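Local coordinates for protein ferredoxin-NADP reductase (Neisseria gonorrhoeae MIA_2011_03-10, PDB 5TR9) that binds FAD and probably passes electrons between NADP(H) and ferredoxin, as ferredoxin-NADP reductases do, at residues V157-P160 against E161-I164; G54-G58 against K59-W63; I37-P40 against E41-F45. All coordinates share one frame; numbering follows the deposited sequence.

Contact 1 (V157-P160 against E161-I164)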
ATOM      1  N   VAL A 157       2.259  -7.998   8.928  1.00 10.37           N
ATOM      2  CA  VAL A 157       3.301  -7.307   9.680  1.00 11.33           C
ATOM      3  C   VAL A 157       3.889  -8.320  10.653  1.00 10.44           C
ATOM      4  O   VAL A 157       3.376  -9.428  10.803  1.00 13.05           O
ATOM      5  CB  VAL A 157       2.763  -6.085  10.447  1.00 11.26           C
ATOM      6  CG1 VAL A 157       2.159  -5.055   9.475  1.00 14.12           C
ATOM      7  CG2 VAL A 157       1.726  -6.535  11.470  1.00 12.23           C
ATOM      8  N   SER A 158       4.952  -7.922  11.354  1.00 13.00           N
ATOM      9  CA  SER A 158       5.544  -8.853  12.320  1.00 14.62           C
ATOM     10  C   SER A 158       4.756  -8.927  13.626  1.00 13.43           C
ATOM     11  O   SER A 158       4.518 -10.022  14.156  1.00 13.19           O
ATOM     12  CB  SER A 158       6.985  -8.454  12.619  1.00 13.14           C
ATOM     13  OG  SER A 158       7.817  -8.599  11.474  1.00 17.18           O
ATOM     14  N   PHE A 159       4.372  -7.776  14.178  1.00 13.18           N
ATOM     15  CA  PHE A 159       3.742  -7.689  15.492  1.00 11.66           C
ATOM     16  C   PHE A 159       2.487  -6.834  15.412  1.00 13.82           C
ATOM     17  O   PHE A 159       2.416  -5.921  14.582  1.00 13.54           O
ATOM     18  CB  PHE A 159       4.717  -7.088  16.519  1.00 13.55           C
ATOM     19  CG  PHE A 159       5.915  -7.961  16.779  1.00 12.99           C
ATOM     20  CD1 PHE A 159       5.850  -8.977  17.719  1.00 14.20           C
ATOM     21  CD2 PHE A 159       7.078  -7.805  16.033  1.00 12.72           C
ATOM     22  CE1 PHE A 159       6.946  -9.810  17.945  1.00 15.96           C
ATOM     23  CE2 PHE A 159       8.174  -8.627  16.247  1.00 16.95           C
ATOM     24  CZ  PHE A 159       8.107  -9.630  17.200  1.00 17.66           C
ATOM     25  N   PRO A 160       1.482  -7.109  16.255  1.00 13.89           N
ATOM     26  CA  PRO A 160       0.181  -6.420  16.107  1.00 12.92           C
ATOM     27  C   PRO A 160       0.249  -4.914  16.294  1.00 14.86           C
ATOM     28  O   PRO A 160      -0.628  -4.210  15.768  1.00 15.28           O
ATOM     29  CB  PRO A 160      -0.704  -7.083  17.175  1.00 17.83           C
ATOM     30  CG  PRO A 160       0.244  -7.740  18.135  1.00 17.51           C
ATOM     31  CD  PRO A 160       1.457  -8.124  17.325  1.00 17.13           C
ATOM     32  N   GLU A 161       1.249  -4.401  17.023  1.00 15.68           N
ATOM     33  CA  GLU A 161       1.409  -2.957  17.157  1.00 13.28           C
ATOM     34  C   GLU A 161       1.583  -2.276  15.807  1.00 14.54           C
ATOM     35  O   GLU A 161       1.311  -1.073  15.695  1.00 18.00           O
ATOM     36  CB  GLU A 161       2.611  -2.629  18.047  1.00 14.25           C
ATOM     37  CG  GLU A 161       2.439  -2.939  19.521  1.00 16.91           C
ATOM     38  CD  GLU A 161       2.732  -4.389  19.873  1.00 25.81           C
ATOM     39  OE1 GLU A 161       2.914  -5.216  18.959  1.00 22.78           O
ATOM     40  OE2 GLU A 161       2.775  -4.694  21.084  1.00 31.93           O
ATOM     41  N   GLU A 162       2.067  -3.005  14.796  1.00 11.64           N
ATOM     42  CA  GLU A 162       2.289  -2.455  13.467  1.00 11.27           C
ATOM     43  C   GLU A 162       1.019  -2.395  12.630  1.00 12.07           C
ATOM     44  O   GLU A 162       1.053  -1.837  11.527  1.00 15.12           O
ATOM     45  CB  GLU A 162       3.366  -3.273  12.748  1.00 13.05           C
ATOM     46  CG  GLU A 162       4.721  -3.122  13.437  1.00 14.83           C
ATOM     47  CD  GLU A 162       5.776  -4.108  12.978  1.00 22.65           C
ATOM     48  OE1 GLU A 162       5.518  -5.329  12.987  1.00 16.45           O
ATOM     49  OE2 GLU A 162       6.896  -3.655  12.654  1.00 24.69           O
ATOM     50  N   LEU A 163      -0.093  -2.944  13.122  1.00 14.22           N
ATOM     51  CA  LEU A 163      -1.366  -2.907  12.395  1.00 14.41           C
ATOM     52  C   LEU A 163      -2.061  -1.577  12.688  1.00 15.47           C
ATOM     53  O   LEU A 163      -3.096  -1.504  13.357  1.00 17.08           O
ATOM     54  CB  LEU A 163      -2.240  -4.090  12.797  1.00 13.58           C
ATOM     55  CG  LEU A 163      -1.729  -5.506  12.479  1.00 13.40           C
ATOM     56  CD1 LEU A 163      -2.559  -6.557  13.215  1.00 14.98           C
ATOM     57  CD2 LEU A 163      -1.733  -5.763  10.979  1.00 14.71           C
ATOM     58  N   ILE A 164      -1.455  -0.492  12.191  1.00 14.55           N
ATOM     59  CA  ILE A 164      -1.899   0.830  12.629  1.00 14.66           C
ATOM     60  C   ILE A 164      -3.173   1.292  11.938  1.00 14.08           C
ATOM     61  O   ILE A 164      -3.741   2.317  12.344  1.00 19.52           O
ATOM     62  CB  ILE A 164      -0.782   1.878  12.453  1.00 13.95           C
ATOM     63  CG1 ILE A 164      -0.385   2.032  10.989  1.00 15.72           C
ATOM     64  CG2 ILE A 164       0.452   1.525  13.323  1.00 14.85           C
ATOM     65  CD1 ILE A 164       0.384   3.329  10.726  1.00 19.37           C
TER
HETATM   66  O   HOH W   1       8.784  -5.323  11.439  1.00 41.63           O
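Phe159 O accepts from Glu162 N at 2.9 Å and Pro160 O accepts from Leu163 N at 3.0 Å, so the chain coils into a short 3-10 turn just after strand 150-157. Glu162 then folds back over the start of this turn. Its chain is extended beyond CG (chi2 168°), which carries the carboxylate to the backbone of the residues before the turn. Glu162 OE1 takes the N-H of Phe159 at 3.0 Å, with the donor nearly in line with the C-O bond. Ser158 N lies 3.1 Å from the same Glu162 OE1, but that bond is strongly bent and weak. The second oxygen, Glu162 OE2, accepts a bond from a water, which also lies within weak bonding distance of Ser158 OG. This loop leads from strand 150-157, a strand of the parallel sheet of the NAD-binding domain, to helix 166-173. The Glu162 carboxylate caps the N-H groups of Phe159 and, weakly, Ser158 where the chain leaves that strand. The rest of the contact is largely apolar. Val157 CB packs on Glu162 CB at 3.7 Å, the two side chains running past each other in opposite directions. Val157 CG2 meets Leu163 CD2 at 3.6 Å, and Leu163 also rests on Pro189 and Thr191 of strand 185-191. Glu161 bends at chi2 (84°) and brings OE1 back alongside the Pro160 ring, 3.6 Å from Pro160 CD.

Contact 2 (G54-G58 against K59-W63). With EDO (1,2-ethanediol), chain D.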
ATOM      1  N   GLY A  54      11.391  14.952  -1.390  1.00 13.69           N
ATOM      2  CA  GLY A  54      12.790  15.292  -1.236  1.00 12.98           C
ATOM      3  C   GLY A  54      12.997  16.409  -0.239  1.00 16.17           C
ATOM      4  O   GLY A  54      12.060  17.092   0.186  1.00 13.80           O
ATOM      5  N   PHE A  55      14.256  16.581   0.133  1.00 14.74           N
ATOM      6  CA  PHE A  55      14.676  17.710   0.948  1.00 16.09           C
ATOM      7  C   PHE A  55      15.934  18.321   0.359  1.00 17.94           C
ATOM      8  O   PHE A  55      16.778  17.622  -0.207  1.00 17.58           O
ATOM      9  CB  PHE A  55      14.988  17.313   2.403  1.00 16.99           C
ATOM     10  CG  PHE A  55      13.801  16.847   3.187  1.00 13.94           C
ATOM     11  CD1 PHE A  55      12.889  17.758   3.701  1.00 16.16           C
ATOM     12  CD2 PHE A  55      13.620  15.500   3.445  1.00 16.00           C
ATOM     13  CE1 PHE A  55      11.793  17.322   4.442  1.00 15.97           C
ATOM     14  CE2 PHE A  55      12.538  15.054   4.189  1.00 18.41           C
ATOM     15  CZ  PHE A  55      11.625  15.969   4.689  1.00 15.08           C
ATOM     16  N   TYR A  56      16.059  19.635   0.512  1.00 16.57           N
ATOM     17  CA  TYR A  56      17.356  20.268   0.342  1.00 18.05           C
ATOM     18  C   TYR A  56      18.278  19.802   1.461  1.00 18.49           C
ATOM     19  O   TYR A  56      17.908  19.851   2.637  1.00 20.91           O
ATOM     20  CB  TYR A  56      17.222  21.787   0.390  1.00 18.19           C
ATOM     21  CG  TYR A  56      16.368  22.424  -0.686  1.00 19.94           C
ATOM     22  CD1 TYR A  56      16.647  22.234  -2.033  1.00 18.43           C
ATOM     23  CD2 TYR A  56      15.308  23.261  -0.345  1.00 20.44           C
ATOM     24  CE1 TYR A  56      15.885  22.848  -3.011  1.00 21.75           C
ATOM     25  CE2 TYR A  56      14.535  23.867  -1.316  1.00 20.46           C
ATOM     26  CZ  TYR A  56      14.828  23.657  -2.645  1.00 22.29           C
ATOM     27  OH  TYR A  56      14.076  24.277  -3.620  1.00 23.24           O
ATOM     28  N   GLU A  57      19.474  19.332   1.103  1.00 16.97           N
ATOM     29  CA  GLU A  57      20.485  18.925   2.080  1.00 21.70           C
ATOM     30  C   GLU A  57      21.775  19.649   1.723  1.00 17.73           C
ATOM     31  O   GLU A  57      22.456  19.247   0.777  1.00 21.06           O
ATOM     32  CB  GLU A  57      20.701  17.416   2.076  1.00 28.79           C
ATOM     33  CG  GLU A  57      19.824  16.626   3.024  1.00 39.96           C
ATOM     34  CD  GLU A  57      20.445  15.286   3.377  1.00 50.82           C
ATOM     35  OE1 GLU A  57      20.440  14.917   4.572  1.00 54.63           O
ATOM     36  OE2 GLU A  57      20.959  14.610   2.460  1.00 47.81           O
ATOM     37  N   GLY A  58      22.114  20.706   2.461  1.00 16.65           N
ATOM     38  CA  GLY A  58      23.273  21.492   2.079  1.00 21.35           C
ATOM     39  C   GLY A  58      23.058  22.021   0.675  1.00 22.91           C
ATOM     40  O   GLY A  58      21.981  22.528   0.343  1.00 22.12           O
ATOM     41  N   LYS A  59      24.069  21.860  -0.178  1.00 19.13           N
ATOM     42  CA  LYS A  59      23.978  22.269  -1.580  1.00 20.49           C
ATOM     43  C   LYS A  59      23.373  21.193  -2.468  1.00 23.97           C
ATOM     44  O   LYS A  59      23.302  21.387  -3.691  1.00 24.63           O
ATOM     45  CB  LYS A  59      25.356  22.642  -2.127  1.00 27.55           C
ATOM     46  CG  LYS A  59      26.287  21.454  -2.292  1.00 27.15           C
ATOM     47  CD  LYS A  59      27.531  21.823  -3.089  1.00 34.37           C
ATOM     48  CE  LYS A  59      28.649  20.824  -2.855  1.00 41.49           C
ATOM     49  NZ  LYS A  59      28.131  19.433  -2.782  1.00 39.04           N
ATOM     50  N   GLY A  60      22.964  20.069  -1.893  1.00 19.50           N
ATOM     51  CA  GLY A  60      22.394  18.979  -2.665  1.00 19.30           C
ATOM     52  C   GLY A  60      20.981  18.590  -2.278  1.00 21.97           C
ATOM     53  O   GLY A  60      20.216  19.393  -1.741  1.00 19.57           O
ATOM     54  N   PHE A  61      20.627  17.339  -2.554  1.00 19.35           N
ATOM     55  CA  PHE A  61      19.268  16.852  -2.380  1.00 17.62           C
ATOM     56  C   PHE A  61      19.310  15.451  -1.806  1.00 17.95           C
ATOM     57  O   PHE A  61      20.314  14.744  -1.914  1.00 20.29           O
ATOM     58  CB  PHE A  61      18.496  16.791  -3.710  1.00 19.75           C
ATOM     59  CG  PHE A  61      18.294  18.127  -4.369  1.00 20.50           C
ATOM     60  CD1 PHE A  61      19.281  18.676  -5.173  1.00 26.43           C
ATOM     61  CD2 PHE A  61      17.108  18.824  -4.198  1.00 25.05           C
ATOM     62  CE1 PHE A  61      19.092  19.901  -5.784  1.00 26.74           C
ATOM     63  CE2 PHE A  61      16.915  20.053  -4.810  1.00 25.33           C
ATOM     64  CZ  PHE A  61      17.908  20.587  -5.602  1.00 28.55           C
ATOM     65  N   ILE A  62      18.190  15.049  -1.222  1.00 16.06           N
ATOM     66  CA  ILE A  62      17.894  13.644  -0.981  1.00 15.67           C
ATOM     67  C   ILE A  62      16.461  13.399  -1.426  1.00 15.77           C
ATOM     68  O   ILE A  62      15.573  14.217  -1.161  1.00 16.25           O
ATOM     69  CB  ILE A  62      18.115  13.231   0.493  1.00 16.81           C
ATOM     70  CG1 ILE A  62      17.860  11.732   0.662  1.00 18.71           C
ATOM     71  CG2 ILE A  62      17.277  14.072   1.452  1.00 18.74           C
ATOM     72  CD1 ILE A  62      18.299  11.187   2.014  1.00 19.92           C
ATOM     73  N   TRP A  63      16.245  12.294  -2.134  1.00 12.24           N
ATOM     74  CA  TRP A  63      14.938  11.948  -2.687  1.00 15.26           C
ATOM     75  C   TRP A  63      14.583  10.508  -2.362  1.00 14.75           C
ATOM     76  O   TRP A  63      15.443   9.623  -2.455  1.00 14.62           O
ATOM     77  CB  TRP A  63      14.924  12.097  -4.203  1.00 15.77           C
ATOM     78  CG  TRP A  63      15.053  13.489  -4.695  1.00 15.43           C
ATOM     79  CD1 TRP A  63      16.193  14.112  -5.104  1.00 20.03           C
ATOM     80  CD2 TRP A  63      13.993  14.436  -4.854  1.00 15.40           C
ATOM     81  NE1 TRP A  63      15.911  15.400  -5.505  1.00 20.38           N
ATOM     82  CE2 TRP A  63      14.567  15.621  -5.361  1.00 18.84           C
ATOM     83  CE3 TRP A  63      12.614  14.395  -4.619  1.00 15.58           C
ATOM     84  CZ2 TRP A  63      13.806  16.765  -5.631  1.00 19.35           C
ATOM     85  CZ3 TRP A  63      11.859  15.530  -4.889  1.00 18.44           C
ATOM     86  CH2 TRP A  63      12.460  16.697  -5.386  1.00 19.82           C
TER
HETATM   87  C1  EDO D 302      23.423  15.622  -0.531  0.52 37.02           C
HETATM   88  O1  EDO D 302      23.733  17.015  -0.414  0.52 25.91           O
HETATM   89  C2  EDO D 302      24.527  14.917  -1.311  0.52 37.52           C
HETATM   90  O2  EDO D 302      24.706  15.551  -2.584  0.52 40.33           O
HETATM   91  O   HOH W   2      20.237  22.251  -1.874  1.00 22.72           O
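Phe55 and Ile62 form a hydrogen-bonded antiparallel pair. Phe55 N donates to Ile62 O at 3.0 Å, and Ile62 N donates back to Phe55 O at 3.1 Å. Phe55 O is also approached by Phe61 CA in a CA-H...O contact. Nearer the turn, Glu57 and Gly60 make a second such pair. Glu57 N donates to Gly60 O almost straight (171°), and Gly60 N donates to Glu57 O at 2.8 Å. Both acceptors have further partners: a 1,2-ethanediol, probably from the crystallisation liquor, donates through O1 to Glu57 O, while one water donates to Gly60 O and to Gly58 O.

Tyr56 and Phe61 lie side by side on one face of the sheet. Their rings meet obliquely, with planes at 52°, and Tyr56 CE1 is 3.5 Å from Phe61 CE2. Tyr56 OH is bonded to Glu19 OE2. On the same face, Trp63 turns its six-membered ring onto Gly54, whose CA packs over one face of the ring in a CH-pi contact, 3.9 Å from the ring centroid. The opposite face carries Glu57, whose OE2 reaches Ile62 CB at 3.7 Å. Phe55 points to this face too and packs on helix 88-95, as does Ile62.

Gly58 has a positive phi (59°), as the second position of a type II' turn requires. Strands 50-57 and 60-67 thus make a beta hairpin with a two-residue loop, Gly58 and Lys59, closed by a type II' turn from Glu57 to Gly60, at the edge of the antiparallel sheet in the FAD-binding domain.

Contact 3 (I37-P40 against E41-F45)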
ATOM      1  N   ILE A  37       1.252  16.740   3.588  1.00 10.44           N
ATOM      2  CA  ILE A  37       1.927  17.888   3.004  1.00 10.86           C
ATOM      3  C   ILE A  37       0.930  18.642   2.134  1.00 13.67           C
ATOM      4  O   ILE A  37      -0.104  18.107   1.720  1.00 13.74           O
ATOM      5  CB  ILE A  37       3.170  17.482   2.180  1.00 11.38           C
ATOM      6  CG1 ILE A  37       2.755  16.780   0.881  1.00 13.16           C
ATOM      7  CG2 ILE A  37       4.095  16.555   2.985  1.00 12.25           C
ATOM      8  CD1 ILE A  37       3.942  16.444  -0.019  1.00 16.02           C
ATOM      9  N   SER A  38       1.241  19.911   1.873  1.00 13.49           N
ATOM     10  CA  SER A  38       0.399  20.692   0.975  1.00 12.78           C
ATOM     11  C   SER A  38       0.446  20.107  -0.433  1.00 15.55           C
ATOM     12  O   SER A  38       1.451  19.519  -0.861  1.00 15.33           O
ATOM     13  CB  SER A  38       0.825  22.165   0.965  1.00 16.09           C
ATOM     14  OG  SER A  38       2.206  22.326   0.672  1.00 16.60           O
ATOM     15  N   ARG A  39      -0.675  20.247  -1.137  1.00 15.55           N
ATOM     16  CA  ARG A  39      -0.871  19.649  -2.454  1.00 15.85           C
ATOM     17  C   ARG A  39      -1.095  20.758  -3.465  1.00 19.47           C
ATOM     18  O   ARG A  39      -2.102  21.486  -3.364  1.00 20.19           O
ATOM     19  CB  ARG A  39      -2.064  18.689  -2.457  1.00 16.30           C
ATOM     20  CG  ARG A  39      -2.279  18.057  -3.817  1.00 15.59           C
ATOM     21  CD  ARG A  39      -3.485  17.147  -3.826  1.00 17.07           C
ATOM     22  NE  ARG A  39      -3.624  16.518  -5.135  1.00 17.29           N
ATOM     23  CZ  ARG A  39      -4.514  15.577  -5.396  1.00 18.27           C
ATOM     24  NH1 ARG A  39      -5.339  15.195  -4.436  1.00 17.87           N
ATOM     25  NH2 ARG A  39      -4.585  15.034  -6.609  1.00 18.00           N
ATOM     26  N   PRO A  40      -0.212  20.941  -4.440  1.00 19.16           N
ATOM     27  CA  PRO A  40      -0.469  21.962  -5.453  1.00 23.03           C
ATOM     28  C   PRO A  40      -1.664  21.584  -6.306  1.00 20.90           C
ATOM     29  O   PRO A  40      -1.989  20.404  -6.487  1.00 19.87           O
ATOM     30  CB  PRO A  40       0.828  22.007  -6.273  1.00 27.80           C
ATOM     31  CG  PRO A  40       1.534  20.767  -5.992  1.00 27.82           C
ATOM     32  CD  PRO A  40       1.073  20.253  -4.651  1.00 19.73           C
ATOM     33  N   GLU A  41      -2.335  22.626  -6.799  1.00 27.11           N
ATOM     34  CA  GLU A  41      -3.509  22.469  -7.643  1.00 28.04           C
ATOM     35  C   GLU A  41      -3.230  21.574  -8.838  1.00 22.68           C
ATOM     36  O   GLU A  41      -4.112  20.831  -9.279  1.00 24.43           O
ATOM     37  CB  GLU A  41      -3.959  23.859  -8.100  1.00 32.28           C
ATOM     38  CG  GLU A  41      -5.389  23.984  -8.544  1.00 48.77           C
ATOM     39  CD  GLU A  41      -5.745  25.423  -8.897  1.00 55.10           C
ATOM     40  OE1 GLU A  41      -5.443  25.860 -10.030  1.00 56.01           O
ATOM     41  OE2 GLU A  41      -6.309  26.122  -8.030  1.00 55.24           O
ATOM     42  N   SER A  42      -2.007  21.613  -9.360  1.00 23.74           N
ATOM     43  CA  SER A  42      -1.647  20.888 -10.570  1.00 28.68           C
ATOM     44  C   SER A  42      -1.242  19.440 -10.324  1.00 24.79           C
ATOM     45  O   SER A  42      -0.992  18.720 -11.295  1.00 22.91           O
ATOM     46  CB  SER A  42      -0.501  21.603 -11.286  1.00 38.11           C
ATOM     47  OG  SER A  42       0.667  21.593 -10.485  1.00 45.53           O
ATOM     48  N   TYR A  43      -1.154  18.982  -9.074  1.00 18.82           N
ATOM     49  CA  TYR A  43      -0.616  17.642  -8.820  1.00 15.69           C
ATOM     50  C   TYR A  43      -1.710  16.595  -8.985  1.00 19.40           C
ATOM     51  O   TYR A  43      -2.635  16.522  -8.171  1.00 21.91           O
ATOM     52  CB  TYR A  43      -0.006  17.543  -7.427  1.00 15.91           C
ATOM     53  CG  TYR A  43       0.774  16.260  -7.221  1.00 15.10           C
ATOM     54  CD1 TYR A  43       2.075  16.137  -7.695  1.00 18.01           C
ATOM     55  CD2 TYR A  43       0.213  15.179  -6.554  1.00 14.23           C
ATOM     56  CE1 TYR A  43       2.798  14.967  -7.519  1.00 16.44           C
ATOM     57  CE2 TYR A  43       0.932  13.988  -6.367  1.00 14.85           C
ATOM     58  CZ  TYR A  43       2.231  13.899  -6.842  1.00 13.40           C
ATOM     59  OH  TYR A  43       2.952  12.734  -6.664  1.00 15.18           O
ATOM     60  N   ARG A  44      -1.577  15.757 -10.013  1.00 18.19           N
ATOM     61  CA  ARG A  44      -2.532  14.696 -10.310  1.00 15.83           C
ATOM     62  C   ARG A  44      -1.888  13.339 -10.065  1.00 15.33           C
ATOM     63  O   ARG A  44      -0.698  13.148 -10.340  1.00 18.65           O
ATOM     64  CB  ARG A  44      -2.991  14.772 -11.765  1.00 18.87           C
ATOM     65  CG  ARG A  44      -3.444  16.151 -12.200  1.00 24.80           C
ATOM     66  CD  ARG A  44      -4.795  16.484 -11.606  1.00 38.70           C
ATOM     67  NE  ARG A  44      -5.753  15.415 -11.860  1.00 57.68           N
ATOM     68  CZ  ARG A  44      -6.373  15.225 -13.022  1.00 63.07           C
ATOM     69  NH1 ARG A  44      -6.139  16.039 -14.045  1.00 62.59           N
ATOM     70  NH2 ARG A  44      -7.228  14.218 -13.160  1.00 61.23           N
ATOM     71  N   PHE A  45      -2.676  12.386  -9.568  1.00 14.97           N
ATOM     72  CA  PHE A  45      -2.180  11.022  -9.488  1.00 13.86           C
ATOM     73  C   PHE A  45      -3.360  10.074  -9.608  1.00 16.68           C
ATOM     74  O   PHE A  45      -4.520  10.476  -9.483  1.00 14.86           O
ATOM     75  CB  PHE A  45      -1.382  10.767  -8.197  1.00 12.03           C
ATOM     76  CG  PHE A  45      -2.215  10.754  -6.947  1.00 12.11           C
ATOM     77  CD1 PHE A  45      -2.566  11.947  -6.305  1.00 15.57           C
ATOM     78  CD2 PHE A  45      -2.635   9.539  -6.398  1.00 11.84           C
ATOM     79  CE1 PHE A  45      -3.328  11.924  -5.142  1.00 13.73           C
ATOM     80  CE2 PHE A  45      -3.399   9.505  -5.241  1.00 14.32           C
ATOM     81  CZ  PHE A  45      -3.754  10.711  -4.613  1.00 11.93           C
TER
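Pro40 O accepts from Tyr43 N at 3.1 Å and closes a type I beta turn from Pro40 to Tyr43, which reverses the chain as it leaves strand 32-38. Across the turn, Pro40 and Tyr43 lie side by side, with Pro40 CG 3.9 Å from Tyr43 CB. Pro40 also packs on Thr18 and Glu20 of strand 17-27, and both residues touch Leu104 of strand 101-105.

Arg39 provides the main polar grip. Its CG is anti to the backbone N (chi1 -180°) and the chain stays extended to NE, so the guanidinium reaches past the turn to the carbonyl of Tyr43. Two nitrogens bind that one oxygen from the side. Arg39 NH2 is 2.9 Å from Tyr43 O and Arg39 NE is 3.2 Å from it. The oxygen lies only 4° out of the guanidinium plane. Phe45 CE1 lies over one face of the guanidinium, toward its rim, 3.7 Å from Arg39 NH2. The two planes are 43° apart, so this is a tilted contact and not a parallel stack. Arg39 NH1 turns to Glu72 O, while Tyr43 OH bonds to Ser51 OG.

The guanidinium is thus held by two backbone carbonyls: Tyr43 O takes NE and NH2, and Glu72 O, outside the two segments, takes NH1. These bonds should fix its rotation and tie the loop after strand 32-38 to the chain near Glu72. Its positive charge is probably offset in part by these carbonyl dipoles; no carboxylate meets it across the contact.

In the fold
Contacts 2 and 3 belong to the same antiparallel sheet of the FAD-binding domain, with centres about 20 Å apart. Contact 1 sits in the NAD-binding domain, about 30 Å from contact 3 between centres and on the other side of the chain's centre. Contacts 1 and 2 are surface contacts, while contact 3 is partly buried. All three join neighbouring parts of the chain at a strand end, but by different chemistry. Contact 1 uses a carboxylate to take backbone N-H groups. Contact 3 does the reverse, with a guanidinium on a carbonyl. Contact 2 relies on paired backbone bonds between its strands, with aromatic packing on one face.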